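Local coordinates for protein endo-beta-1,4-glucanase (Ampullaria crossean, PDB 5XBU) that probably hydrolyses internal beta-1,4-glucosidic bonds in cellulose, acting as a family 45 glycoside hydrolase, at residues Gln7-Asp12 / Arg22-Thr27; Tyr64-Gly69 / Cys74-Gly79; Cys121-Lys126 / His131-Gly136; Gly136-Phe141 / Val160-Val165. One frame throughout, in Å; residues are numbered along the deposited sequence. Where two conformers were deposited one is given.

From the N terminus the four contacts follow one another in series, and none nests in or crosses another. Contact 1 closes the first loop, a disulfide pinning residues 7-12 to strand 22-30. Contact 2 closes the short loop that follows helix 62-65, and contact 3 the loop that leaves helix 118-121. Contact 4 starts at Gly-136, where contact 3 ends, and closes the longer excursion to strand 160-165. Side chains join them: Ser-26 of contact 1 bonds to Asn-133 of contact 3 and His-140 of contact 4, Asp-67 of contact 2 forms a salt bridge with Lys-126 of contact 3, and Tyr-64 of contact 2 meets Trp-162 and Glu-164 of contact 4.

Contact 1. Residues Gln7-Asp12 / Arg22-Thr27; sequences QLCQPD and RPCAST
Cys-9 and Cys-24 each turn CB toward the other segment and are joined by a disulfide, SG of Cys-9 to SG of Cys-24 at 2.0 Å, which is the whole of the direct contact between residues 7-12 and 22-27. Both cysteines hold SG beside their own backbone N and opposite the carbonyl carbon (chi1 -64° at Cys-9, -60° at Cys-24), and the two halves of the bridge thus leave their backbones in like fashion. About the S-S bond the halves are turned nearly at right angles, with a torsion of -82°, a left-handed twist close to the relaxed value. CB of Cys-9 consequently stands 3.7 Å from CB of Cys-24, and the two CA atoms are 6.5 Å apart. Both cysteines are buried. On the Cys-9 side the backbone is fixed independently: its N bonds to Glu-159 and its O to Arg-17. Strand 17-19 pairs antiparallel with strands 10-11 and 22-30, and the bridge joins the residue just before 10-11 to 22-30, beside Phe-19. The arrangement is that of a disulfide tying the start of an N-terminal antiparallel meander (10-11, 17-19, 22-30) to its last strand, which belongs to the double-psi beta-barrel sheet of this family.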
loop_
_atom_site.group_PDB
_atom_site.type_symbol
_atom_site.label_atom_id
_atom_site.label_comp_id
_atom_site.label_asym_id
_atom_site.label_seq_id
_atom_site.Cartn_x
_atom_site.Cartn_y
_atom_site.Cartn_z
ATOM N N GLN A 7 -4.757 -7.427 -16.808
ATOM C CA GLN A 7 -5.443 -6.675 -15.773
ATOM C C GLN A 7 -6.923 -7.025 -15.823
ATOM O O GLN A 7 -7.576 -6.866 -16.855
ATOM C CB GLN A 7 -5.221 -5.188 -16.000
ATOM C CG GLN A 7 -3.778 -4.786 -15.793
ATOM C CD GLN A 7 -3.503 -3.353 -16.166
ATOM O OE1 GLN A 7 -2.923 -3.047 -17.218
ATOM N NE2 GLN A 7 -3.876 -2.448 -15.273
ATOM N N LEU A 8 -7.437 -7.545 -14.724
ATOM C CA LEU A 8 -8.797 -8.033 -14.659
ATOM C C LEU A 8 -9.775 -7.005 -14.128
ATOM O O LEU A 8 -10.986 -7.209 -14.241
ATOM C CB LEU A 8 -8.878 -9.332 -13.863
ATOM C CG LEU A 8 -7.923 -10.411 -14.366
ATOM C CD1 LEU A 8 -8.086 -11.653 -13.526
ATOM C CD2 LEU A 8 -8.143 -10.698 -15.855
ATOM N N CYS A 9 -9.293 -5.915 -13.537
ATOM C CA CYS A 9 -10.164 -4.830 -13.105
ATOM C C CYS A 9 -10.422 -3.897 -14.283
ATOM O O CYS A 9 -9.508 -3.212 -14.749
ATOM C CB CYS A 9 -9.444 -4.054 -12.014
ATOM S SG CYS A 9 -9.132 -5.055 -10.520
ATOM N N GLN A 10 -11.670 -3.796 -14.712
ATOM C CA GLN A 10 -12.044 -2.966 -15.864
ATOM C C GLN A 10 -12.157 -1.494 -15.465
ATOM O O GLN A 10 -12.750 -1.183 -14.430
ATOM C CB GLN A 10 -13.376 -3.452 -16.411
ATOM C CG GLN A 10 -13.157 -4.888 -16.889
ATOM C CD GLN A 10 -14.309 -5.584 -17.639
ATOM O OE1 GLN A 10 -15.047 -6.367 -17.017
ATOM N NE2 GLN A 10 -14.360 -5.447 -18.988
ATOM N N PRO A 11 -11.619 -0.561 -16.264
ATOM C CA PRO A 11 -11.868 0.848 -15.984
ATOM C C PRO A 11 -13.353 1.161 -16.066
ATOM O O PRO A 11 -14.037 0.774 -17.016
ATOM C CB PRO A 11 -11.081 1.561 -17.084
ATOM C CG PRO A 11 -10.102 0.576 -17.607
ATOM C CD PRO A 11 -10.685 -0.745 -17.389
ATOM N N ASP A 12 -13.836 1.924 -15.088
ATOM C CA ASP A 12 -15.189 2.450 -15.120
ATOM C C ASP A 12 -15.253 3.675 -16.032
ATOM O O ASP A 12 -14.273 4.042 -16.685
ATOM C CB ASP A 12 -15.757 2.644 -13.711
ATOM C CG ASP A 12 -15.170 3.830 -12.941
ATOM O OD1 ASP A 12 -14.398 4.631 -13.497
ATOM O OD2 ASP A 12 -15.525 3.939 -11.746
ATOM N N ARG A 22 -15.881 -3.371 -6.468
ATOM C CA ARG A 22 -14.862 -2.977 -5.513
ATOM C C ARG A 22 -13.711 -2.267 -6.212
ATOM O O ARG A 22 -13.359 -2.603 -7.342
ATOM C CB ARG A 22 -14.325 -4.227 -4.816
ATOM C CG ARG A 22 -15.373 -4.925 -3.960
ATOM C CD ARG A 22 -14.932 -6.345 -3.717
ATOM N NE ARG A 22 -15.747 -7.110 -2.775
ATOM C CZ ARG A 22 -16.871 -7.747 -3.099
ATOM N NH1 ARG A 22 -17.531 -8.444 -2.182
ATOM N NH2 ARG A 22 -17.350 -7.670 -4.336
ATOM N N PRO A 23 -13.103 -1.276 -5.573
ATOM C CA PRO A 23 -11.965 -0.605 -6.191
ATOM C C PRO A 23 -10.737 -1.506 -6.181
ATOM O O PRO A 23 -10.482 -2.233 -5.219
ATOM C CB PRO A 23 -11.741 0.600 -5.278
ATOM C CG PRO A 23 -12.159 0.099 -3.924
ATOM C CD PRO A 23 -13.382 -0.769 -4.215
ATOM N N CYS A 24 -9.966 -1.418 -7.260
ATOM C CA CYS A 24 -8.707 -2.123 -7.330
ATOM C C CYS A 24 -7.525 -1.231 -6.980
ATOM O O CYS A 24 -7.589 -0.005 -7.057
ATOM C CB CYS A 24 -8.530 -2.744 -8.705
ATOM S SG CYS A 24 -9.886 -3.898 -9.024
ATOM N N ALA A 25 -6.433 -1.887 -6.626
ATOM C CA ALA A 25 -5.156 -1.256 -6.386
ATOM C C ALA A 25 -4.086 -2.056 -7.097
ATOM O O ALA A 25 -4.191 -3.285 -7.235
ATOM C CB ALA A 25 -4.820 -1.197 -4.905
ATOM N N SER A 26 -3.050 -1.355 -7.531
ATOM C CA SER A 26 -1.808 -2.009 -7.902
ATOM C C SER A 26 -0.930 -2.182 -6.672
ATOM O O SER A 26 -1.106 -1.509 -5.648
ATOM C CB SER A 26 -1.098 -1.219 -8.996
ATOM O OG SER A 26 -1.095 0.180 -8.744
ATOM N N THR A 27 0.016 -3.119 -6.781
ATOM C CA THR A 27 0.979 -3.368 -5.733
ATOM C C THR A 27 2.360 -3.559 -6.339
ATOM O O THR A 27 2.512 -4.019 -7.466
ATOM C CB THR A 27 0.612 -4.587 -4.848
ATOM O OG1 THR A 27 0.830 -5.815 -5.554
ATOM C CG2 THR A 27 -0.796 -4.557 -4.308
#

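Contact 2. Residues Tyr64-Gly69 / Cys74-Gly79; sequences YFDDGG and CGKNCG
A Schellman motif ends helix 62-65, and Asn-77 grips it at Tyr-64 and Phe-65. Asp-67, with positive phi, is its C-prime residue: Asp-67 N bonds to Tyr-64 O, and Gly-68 N to Arg-63 O. Tyr-64 O takes a second donor, Asn-77 ND2, at 2.8 Å and close to the plane of the Asn-77 side-chain amide. Its neighbour Phe-65 O accepts Asn-77 N at 2.9 Å. The same ND2 lies over one face of the Tyr-64 ring, 3.4 Å from CE1 of Tyr-64, with ring and amide planes 27° apart. Asp-66 has CG anti to its N (chi1 -162°), which carries OD1 across to Lys-76 N at 2.9 Å on the anti lone pair, while OD2 holds Asn-71 N. The Phe-65 ring abuts Gly-75, CE2 of Phe-65 standing 3.4 Å from CA of Gly-75, where a side chain would collide with the ring. Further along, Cys-78 SG, bridged to Cys-38, meets the Phe-65 ring obliquely at 3.6 Å from CZ. Asp-67 forms a salt bridge with Lys-126. One asparagine, through backbone N and amide, thus satisfies two buried carbonyls at the helix end, and Asp-66 supplies an acceptor for the turn from Gly-75 to Cys-78.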
loop_
_atom_site.group_PDB
_atom_site.type_symbol
_atom_site.label_atom_id
_atom_site.label_comp_id
_atom_site.label_asym_id
_atom_site.label_seq_id
_atom_site.Cartn_x
_atom_site.Cartn_y
_atom_site.Cartn_z
ATOM N N TYR A 64 -3.292 8.861 -1.013
ATOM C CA TYR A 64 -4.004 8.073 -0.015
ATOM C C TYR A 64 -3.332 8.194 1.344
ATOM O O TYR A 64 -4.000 8.392 2.362
ATOM C CB TYR A 64 -4.150 6.596 -0.428
ATOM C CG TYR A 64 -4.766 5.782 0.673
ATOM C CD1 TYR A 64 -6.093 5.953 1.051
ATOM C CD2 TYR A 64 -4.000 4.890 1.398
ATOM C CE1 TYR A 64 -6.638 5.258 2.108
ATOM C CE2 TYR A 64 -4.523 4.207 2.460
ATOM C CZ TYR A 64 -5.836 4.376 2.825
ATOM O OH TYR A 64 -6.301 3.664 3.900
ATOM N N PHE A 65 -2.000 8.060 1.375
ATOM C CA PHE A 65 -1.254 8.173 2.623
ATOM C C PHE A 65 -1.686 9.370 3.453
ATOM O O PHE A 65 -1.854 9.241 4.673
ATOM C CB PHE A 65 0.234 8.262 2.302
ATOM C CG PHE A 65 1.092 8.495 3.495
ATOM C CD1 PHE A 65 1.443 7.450 4.316
ATOM C CD2 PHE A 65 1.581 9.761 3.798
ATOM C CE1 PHE A 65 2.254 7.656 5.423
ATOM C CE2 PHE A 65 2.379 9.969 4.889
ATOM C CZ PHE A 65 2.712 8.907 5.727
ATOM N N ASP A 66 -1.839 10.530 2.812
ATOM C CA ASP A 66 -2.206 11.753 3.524
ATOM C C ASP A 66 -3.595 12.249 3.174
ATOM O O ASP A 66 -3.870 13.442 3.330
ATOM C CB ASP A 66 -1.184 12.865 3.331
ATOM C CG ASP A 66 -1.320 13.963 4.383
ATOM O OD1 ASP A 66 -1.700 13.645 5.547
ATOM O OD2 ASP A 66 -1.062 15.130 4.024
ATOM N N ASP A 67 -4.490 11.368 2.730
ATOM C CA ASP A 67 -5.894 11.726 2.497
ATOM C C ASP A 67 -6.050 13.027 1.705
ATOM O O ASP A 67 -6.768 13.947 2.109
ATOM C CB ASP A 67 -6.688 11.794 3.806
ATOM C CG ASP A 67 -8.177 11.988 3.586
ATOM O OD1 ASP A 67 -8.713 11.449 2.591
ATOM O OD2 ASP A 67 -8.810 12.666 4.418
ATOM N N GLY A 68 -5.348 13.113 0.572
ATOM C CA GLY A 68 -5.391 14.255 -0.320
ATOM C C GLY A 68 -4.291 15.279 -0.124
ATOM O O GLY A 68 -4.058 16.098 -1.019
ATOM N N GLY A 69 -3.621 15.245 1.021
ATOM C CA GLY A 69 -2.517 16.134 1.316
ATOM C C GLY A 69 -1.190 15.649 0.753
ATOM O O GLY A 69 -1.111 14.627 0.061
ATOM N N CYS A 74 3.727 11.601 9.340
ATOM C CA CYS A 74 2.458 11.484 10.045
ATOM C C CYS A 74 1.290 11.851 9.126
ATOM O O CYS A 74 0.427 12.671 9.440
ATOM C CB CYS A 74 2.412 12.273 11.354
ATOM S SG CYS A 74 3.749 11.889 12.526
ATOM N N GLY A 75 1.259 11.192 7.976
ATOM C CA GLY A 75 0.117 11.306 7.101
ATOM C C GLY A 75 -1.156 10.882 7.796
ATOM O O GLY A 75 -1.140 10.062 8.725
ATOM N N LYS A 76 -2.273 11.418 7.305
ATOM C CA LYS A 76 -3.557 11.145 7.922
ATOM C C LYS A 76 -3.822 9.660 8.069
ATOM O O LYS A 76 -4.426 9.239 9.055
ATOM C CB LYS A 76 -4.683 11.802 7.124
ATOM C CG LYS A 76 -4.638 13.314 7.077
ATOM C CD LYS A 76 -5.033 13.933 8.368
ATOM C CE LYS A 76 -5.052 15.412 8.155
ATOM N NZ LYS A 76 -5.758 15.713 6.894
ATOM N N ASN A 77 -3.421 8.849 7.078
ATOM C CA ASN A 77 -3.742 7.433 7.089
ATOM C C ASN A 77 -2.641 6.541 7.645
ATOM O O ASN A 77 -2.742 5.313 7.558
ATOM C CB ASN A 77 -4.263 6.985 5.730
ATOM C CG ASN A 77 -5.691 7.472 5.499
ATOM O OD1 ASN A 77 -6.504 7.523 6.437
ATOM N ND2 ASN A 77 -5.999 7.836 4.256
ATOM N N CYS A 78 -1.654 7.124 8.333
ATOM C CA CYS A 78 -0.733 6.308 9.119
ATOM C C CYS A 78 -1.518 5.451 10.092
ATOM O O CYS A 78 -2.437 5.925 10.764
ATOM C CB CYS A 78 0.241 7.190 9.900
ATOM S SG CYS A 78 1.623 7.825 8.985
ATOM N N GLY A 79 -1.116 4.178 10.197
ATOM C CA GLY A 79 -1.732 3.272 11.124
ATOM C C GLY A 79 -3.039 2.671 10.681
ATOM O O GLY A 79 -3.576 1.804 11.389
HETATM O O HOH W 1 -1.096 15.058 7.734
HETATM O O HOH W 2 -5.118 15.752 4.424
HETATM O O HOH W 3 -8.406 8.772 2.782
#

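Contact 3. Residues Cys121-Lys126 / His131-Gly136; sequences CGISGK and HVNSHG
Ile-123 keeps CG1 beside its backbone N (chi1 -49°) and so lays that branch along Asn-133, while His-131, its CG opposite the carbonyl carbon (chi1 -70°), brings its ring against the backbone of Ser-124 and Gly-125. The two runs pass almost antiparallel, 165° apart, in the loop between helix 118-121 and strand 140-144, and an Asx turn at Asn-133 shapes the second: OD1 of Asn-133 accepts His-135 N at 3.0 Å, the donor standing above the carbonyl plane. CG1 of Ile-123 lies 3.6 Å from CB of Asn-133, both side chains pointing the same way, and CG2 of Ile-123 rests 3.3 Å from His-131 O. Asn-133 ND2 bonds to Trp-120 O and Ser-26 OG. Ser-124 O sits over one face of the His-131 ring, Ser-124 OG closely approaches CD2 of His-131 at 3.0 Å, and CB of His-131 comes within 3.5 Å of Gly-125 N. His-131 ND1 hydrogen-bonds to Thr-129 OG1; an alanine in place of His-131 would probably leave that hydroxyl without this partner and uncover the backbone at Gly-125. Water links the runs: one molecule receives Ser-124 N at 2.9 Å and donates to Val-132 O at 2.8 Å.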
loop_
_atom_site.group_PDB
_atom_site.type_symbol
_atom_site.label_atom_id
_atom_site.label_comp_id
_atom_site.label_asym_id
_atom_site.label_seq_id
_atom_site.Cartn_x
_atom_site.Cartn_y
_atom_site.Cartn_z
ATOM N N CYS A 121 2.923 5.462 -8.171
ATOM C CA CYS A 121 2.415 6.318 -7.105
ATOM C C CYS A 121 2.053 7.711 -7.581
ATOM O O CYS A 121 1.578 8.514 -6.773
ATOM C CB CYS A 121 3.413 6.381 -5.946
ATOM S SG CYS A 121 3.622 4.700 -5.279
ATOM N N GLY A 122 2.235 8.001 -8.872
ATOM C CA GLY A 122 1.845 9.275 -9.468
ATOM C C GLY A 122 0.352 9.322 -9.707
ATOM O O GLY A 122 -0.158 9.039 -10.800
ATOM N N ILE A 123 -0.352 9.634 -8.623
ATOM C CA ILE A 123 -1.803 9.693 -8.569
ATOM C C ILE A 123 -2.115 11.049 -7.936
ATOM O O ILE A 123 -1.712 11.302 -6.803
ATOM C CB ILE A 123 -2.433 8.542 -7.764
ATOM C CG1 ILE A 123 -1.849 7.192 -8.217
ATOM C CG2 ILE A 123 -3.943 8.589 -7.919
ATOM C CD1 ILE A 123 -2.357 6.011 -7.435
ATOM N N SER A 124 -2.816 11.917 -8.667
ATOM C CA SER A 124 -2.908 13.311 -8.273
ATOM C C SER A 124 -4.162 13.632 -7.483
ATOM O O SER A 124 -4.518 14.797 -7.381
ATOM C CB SER A 124 -2.786 14.223 -9.481
ATOM O OG SER A 124 -3.892 13.965 -10.305
ATOM N N GLY A 125 -4.828 12.644 -6.919
ATOM C CA GLY A 125 -5.903 12.854 -5.975
ATOM C C GLY A 125 -6.115 11.593 -5.177
ATOM O O GLY A 125 -5.702 10.508 -5.594
ATOM N N LYS A 126 -6.781 11.738 -4.044
ATOM C CA LYS A 126 -7.066 10.624 -3.162
ATOM C C LYS A 126 -8.132 9.720 -3.787
ATOM O O LYS A 126 -8.848 10.110 -4.724
ATOM C CB LYS A 126 -7.575 11.179 -1.826
ATOM C CG LYS A 126 -8.886 11.977 -1.960
ATOM C CD LYS A 126 -9.433 12.433 -0.639
ATOM C CE LYS A 126 -10.606 11.595 -0.274
ATOM N NZ LYS A 126 -11.189 12.014 1.016
ATOM N N HIS A 131 -8.836 9.995 -9.791
ATOM C CA HIS A 131 -7.472 10.105 -10.263
ATOM C C HIS A 131 -6.800 8.743 -10.149
ATOM O O HIS A 131 -6.961 8.033 -9.156
ATOM C CB HIS A 131 -6.723 11.124 -9.419
ATOM C CG HIS A 131 -7.183 12.523 -9.657
ATOM N ND1 HIS A 131 -8.135 13.171 -8.890
ATOM C CD2 HIS A 131 -6.811 13.396 -10.610
ATOM C CE1 HIS A 131 -8.335 14.385 -9.381
ATOM N NE2 HIS A 131 -7.520 14.551 -10.404
ATOM N N VAL A 132 -6.050 8.377 -11.187
ATOM C CA VAL A 132 -5.451 7.052 -11.245
ATOM C C VAL A 132 -3.977 7.152 -11.611
ATOM O O VAL A 132 -3.491 8.176 -12.114
ATOM C CB VAL A 132 -6.195 6.135 -12.245
ATOM C CG1 VAL A 132 -7.575 5.882 -11.765
ATOM C CG2 VAL A 132 -6.142 6.700 -13.676
ATOM N N ASN A 133 -3.249 6.065 -11.337
ATOM C CA ASN A 133 -1.884 5.955 -11.816
ATOM C C ASN A 133 -1.852 5.576 -13.294
ATOM O O ASN A 133 -2.889 5.422 -13.942
ATOM C CB ASN A 133 -1.012 5.029 -10.947
ATOM C CG ASN A 133 -1.435 3.573 -10.954
ATOM O OD1 ASN A 133 -2.164 3.114 -11.828
ATOM N ND2 ASN A 133 -0.961 2.837 -9.953
ATOM N N SER A 134 -0.645 5.404 -13.808
ATOM C CA SER A 134 -0.435 5.137 -15.221
ATOM C C SER A 134 -1.023 3.805 -15.661
ATOM O O SER A 134 -1.117 3.569 -16.862
ATOM C CB SER A 134 1.058 5.182 -15.523
ATOM O OG SER A 134 1.731 4.055 -14.978
ATOM N N HIS A 135 -1.424 2.945 -14.730
ATOM C CA HIS A 135 -2.017 1.653 -15.025
ATOM C C HIS A 135 -3.499 1.598 -14.712
ATOM O O HIS A 135 -4.117 0.540 -14.871
ATOM C CB HIS A 135 -1.242 0.551 -14.323
ATOM C CG HIS A 135 0.168 0.472 -14.806
ATOM N ND1 HIS A 135 0.476 0.229 -16.124
ATOM C CD2 HIS A 135 1.348 0.652 -14.163
ATOM C CE1 HIS A 135 1.788 0.242 -16.266
ATOM N NE2 HIS A 135 2.343 0.494 -15.095
ATOM N N GLY A 136 -4.092 2.734 -14.294
ATOM C CA GLY A 136 -5.524 2.829 -14.119
ATOM C C GLY A 136 -6.041 2.561 -12.727
ATOM O O GLY A 136 -7.261 2.423 -12.563
HETATM O O HOH W 4 1.065 7.316 -12.603
HETATM O O HOH W 5 -3.608 10.894 -11.315
HETATM O O HOH W 6 -8.650 8.668 -7.157
#

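Contact 4. Residues Gly136-Phe141 / Val160-Val165; sequences GYEVHF and VTWEEV
Glu-138 is the first residue of 136-141 to touch Trp-162. Its CG takes the position between N and the carbonyl carbon (chi1 69°), and the chain then runs out straight, bringing OE2 of Glu-138 to 2.9 Å from NE1 of Trp-162. This hydrogen bond lies in the plane of the indole, at its edge, and uses the anti lone pair of OE2; carboxylate and ring planes are turned 63° apart. Next, Val-139 puts CG1 over one face of the indole, 3.6 Å from the centroid of the five-membered ring, a CH-pi contact shifted toward NE1. Past His-140, which bonds instead to Ser-26 and Thr-28, Phe-141 approaches the six-membered ring obliquely, from the same side as Val-139: CZ of Phe-141 is 3.7 Å from CE3 of Trp-162, the planes inclined at 55°. An alanine in place of Trp-162 would probably leave Glu-138 OE2 without its indole donor and open a gap beside Val-139 and Phe-141. The contact is buried in the double-psi barrel: strand 22-30 pairs with both 140-144 and 160-165, its Pro-23 touching Glu-138 and Trp-162. Leu-84 of strand 81-86 packs on Phe-141 and Trp-162, strand 57-60 touches Phe-141, and Tyr-64 of helix 62-65 meets the indole edge-to-face.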
loop_
_atom_site.group_PDB
_atom_site.type_symbol
_atom_site.label_atom_id
_atom_site.label_comp_id
_atom_site.label_asym_id
_atom_site.label_seq_id
_atom_site.Cartn_x
_atom_site.Cartn_y
_atom_site.Cartn_z
ATOM N N GLY A 136 -4.092 2.734 -14.294
ATOM C CA GLY A 136 -5.524 2.829 -14.119
ATOM C C GLY A 136 -6.041 2.561 -12.727
ATOM O O GLY A 136 -7.261 2.423 -12.563
ATOM N N TYR A 137 -5.171 2.558 -11.715
ATOM C CA TYR A 137 -5.610 2.281 -10.349
ATOM C C TYR A 137 -5.666 3.556 -9.524
ATOM O O TYR A 137 -4.778 4.411 -9.610
ATOM C CB TYR A 137 -4.680 1.260 -9.659
ATOM C CG TYR A 137 -4.646 -0.034 -10.426
ATOM C CD1 TYR A 137 -5.680 -0.936 -10.304
ATOM C CD2 TYR A 137 -3.601 -0.306 -11.284
ATOM C CE1 TYR A 137 -5.695 -2.126 -11.050
ATOM C CE2 TYR A 137 -3.599 -1.497 -12.040
ATOM C CZ TYR A 137 -4.638 -2.388 -11.895
ATOM O OH TYR A 137 -4.602 -3.541 -12.672
ATOM N N GLU A 138 -6.690 3.645 -8.684
ATOM C CA GLU A 138 -6.878 4.831 -7.832
ATOM C C GLU A 138 -5.906 4.920 -6.669
ATOM O O GLU A 138 -5.860 5.963 -6.008
ATOM C CB GLU A 138 -8.297 4.913 -7.292
ATOM C CG GLU A 138 -8.634 3.848 -6.295
ATOM C CD GLU A 138 -9.959 4.026 -5.601
ATOM O OE1 GLU A 138 -10.772 4.888 -6.031
ATOM O OE2 GLU A 138 -10.175 3.326 -4.584
ATOM N N VAL A 139 -5.206 3.837 -6.354
ATOM C CA VAL A 139 -4.279 3.795 -5.240
ATOM C C VAL A 139 -3.277 2.692 -5.533
ATOM O O VAL A 139 -3.564 1.743 -6.280
ATOM C CB VAL A 139 -5.021 3.561 -3.900
ATOM C CG1 VAL A 139 -5.628 2.198 -3.811
ATOM C CG2 VAL A 139 -4.139 3.868 -2.703
ATOM N N HIS A 140 -2.093 2.835 -4.945
ATOM C CA HIS A 140 -1.014 1.868 -5.052
ATOM C C HIS A 140 -0.534 1.520 -3.654
ATOM O O HIS A 140 -0.377 2.407 -2.816
ATOM C CB HIS A 140 0.133 2.432 -5.861
ATOM C CG HIS A 140 1.197 1.439 -6.127
ATOM N ND1 HIS A 140 1.043 0.494 -7.114
ATOM C CD2 HIS A 140 2.379 1.208 -5.507
ATOM C CE1 HIS A 140 2.109 -0.283 -7.084
ATOM N NE2 HIS A 140 2.938 0.124 -6.132
ATOM N N PHE A 141 -0.231 0.249 -3.419
ATOM C CA PHE A 141 0.365 -0.211 -2.162
ATOM C C PHE A 141 1.738 -0.806 -2.437
ATOM O O PHE A 141 1.844 -1.854 -3.077
ATOM C CB PHE A 141 -0.542 -1.186 -1.418
ATOM C CG PHE A 141 -1.819 -0.542 -0.994
ATOM C CD1 PHE A 141 -1.836 0.353 0.082
ATOM C CD2 PHE A 141 -3.013 -0.752 -1.693
ATOM C CE1 PHE A 141 -2.992 1.009 0.445
ATOM C CE2 PHE A 141 -4.171 -0.102 -1.310
ATOM C CZ PHE A 141 -4.172 0.778 -0.256
ATOM N N VAL A 160 -5.058 -6.194 -6.995
ATOM C CA VAL A 160 -5.869 -6.568 -5.847
ATOM C C VAL A 160 -7.109 -5.685 -5.803
ATOM O O VAL A 160 -7.127 -4.583 -6.354
ATOM C CB VAL A 160 -5.088 -6.425 -4.516
ATOM C CG1 VAL A 160 -3.817 -7.291 -4.542
ATOM C CG2 VAL A 160 -4.697 -4.957 -4.266
ATOM N N THR A 161 -8.134 -6.156 -5.103
ATOM C CA THR A 161 -9.136 -5.257 -4.564
ATOM C C THR A 161 -8.702 -4.826 -3.164
ATOM O O THR A 161 -7.981 -5.556 -2.477
ATOM C CB THR A 161 -10.540 -5.859 -4.541
ATOM O OG1 THR A 161 -10.569 -7.049 -3.750
ATOM C CG2 THR A 161 -11.036 -6.145 -5.964
ATOM N N TRP A 162 -9.110 -3.614 -2.760
ATOM C CA TRP A 162 -8.626 -3.065 -1.503
ATOM C C TRP A 162 -9.776 -2.489 -0.693
ATOM O O TRP A 162 -10.741 -1.931 -1.235
ATOM C CB TRP A 162 -7.528 -1.998 -1.734
ATOM C CG TRP A 162 -8.036 -0.612 -2.068
ATOM C CD1 TRP A 162 -8.463 -0.098 -3.268
ATOM C CD2 TRP A 162 -8.158 0.467 -1.126
ATOM N NE1 TRP A 162 -8.855 1.198 -3.118
ATOM C CE2 TRP A 162 -8.684 1.567 -1.814
ATOM C CE3 TRP A 162 -7.874 0.598 0.239
ATOM C CZ2 TRP A 162 -8.906 2.784 -1.198
ATOM C CZ3 TRP A 162 -8.081 1.791 0.845
ATOM C CH2 TRP A 162 -8.608 2.877 0.124
ATOM N N GLU A 163 -9.671 -2.614 0.629
ATOM C CA GLU A 163 -10.578 -1.896 1.514
ATOM C C GLU A 163 -9.894 -1.663 2.837
ATOM O O GLU A 163 -9.022 -2.429 3.242
ATOM C CB GLU A 163 -11.898 -2.620 1.795
ATOM C CG GLU A 163 -11.682 -4.000 2.376
ATOM C CD GLU A 163 -12.966 -4.717 2.800
ATOM O OE1 GLU A 163 -12.918 -5.941 3.034
ATOM O OE2 GLU A 163 -14.006 -4.063 2.921
ATOM N N GLU A 164 -10.300 -0.610 3.520
ATOM C CA GLU A 164 -9.822 -0.374 4.881
ATOM C C GLU A 164 -10.545 -1.312 5.830
ATOM O O GLU A 164 -11.742 -1.564 5.687
ATOM C CB GLU A 164 -10.096 1.042 5.336
ATOM C CG GLU A 164 -9.070 1.997 4.893
ATOM C CD GLU A 164 -9.256 3.409 5.445
ATOM O OE1 GLU A 164 -9.969 3.650 6.459
ATOM O OE2 GLU A 164 -8.620 4.287 4.861
ATOM N N VAL A 165 -9.816 -1.825 6.812
ATOM C CA VAL A 165 -10.376 -2.725 7.814
ATOM C C VAL A 165 -9.776 -2.357 9.161
ATOM O O VAL A 165 -8.674 -1.800 9.230
ATOM C CB VAL A 165 -10.056 -4.209 7.486
ATOM C CG1 VAL A 165 -10.651 -4.608 6.164
ATOM C CG2 VAL A 165 -8.547 -4.468 7.435
#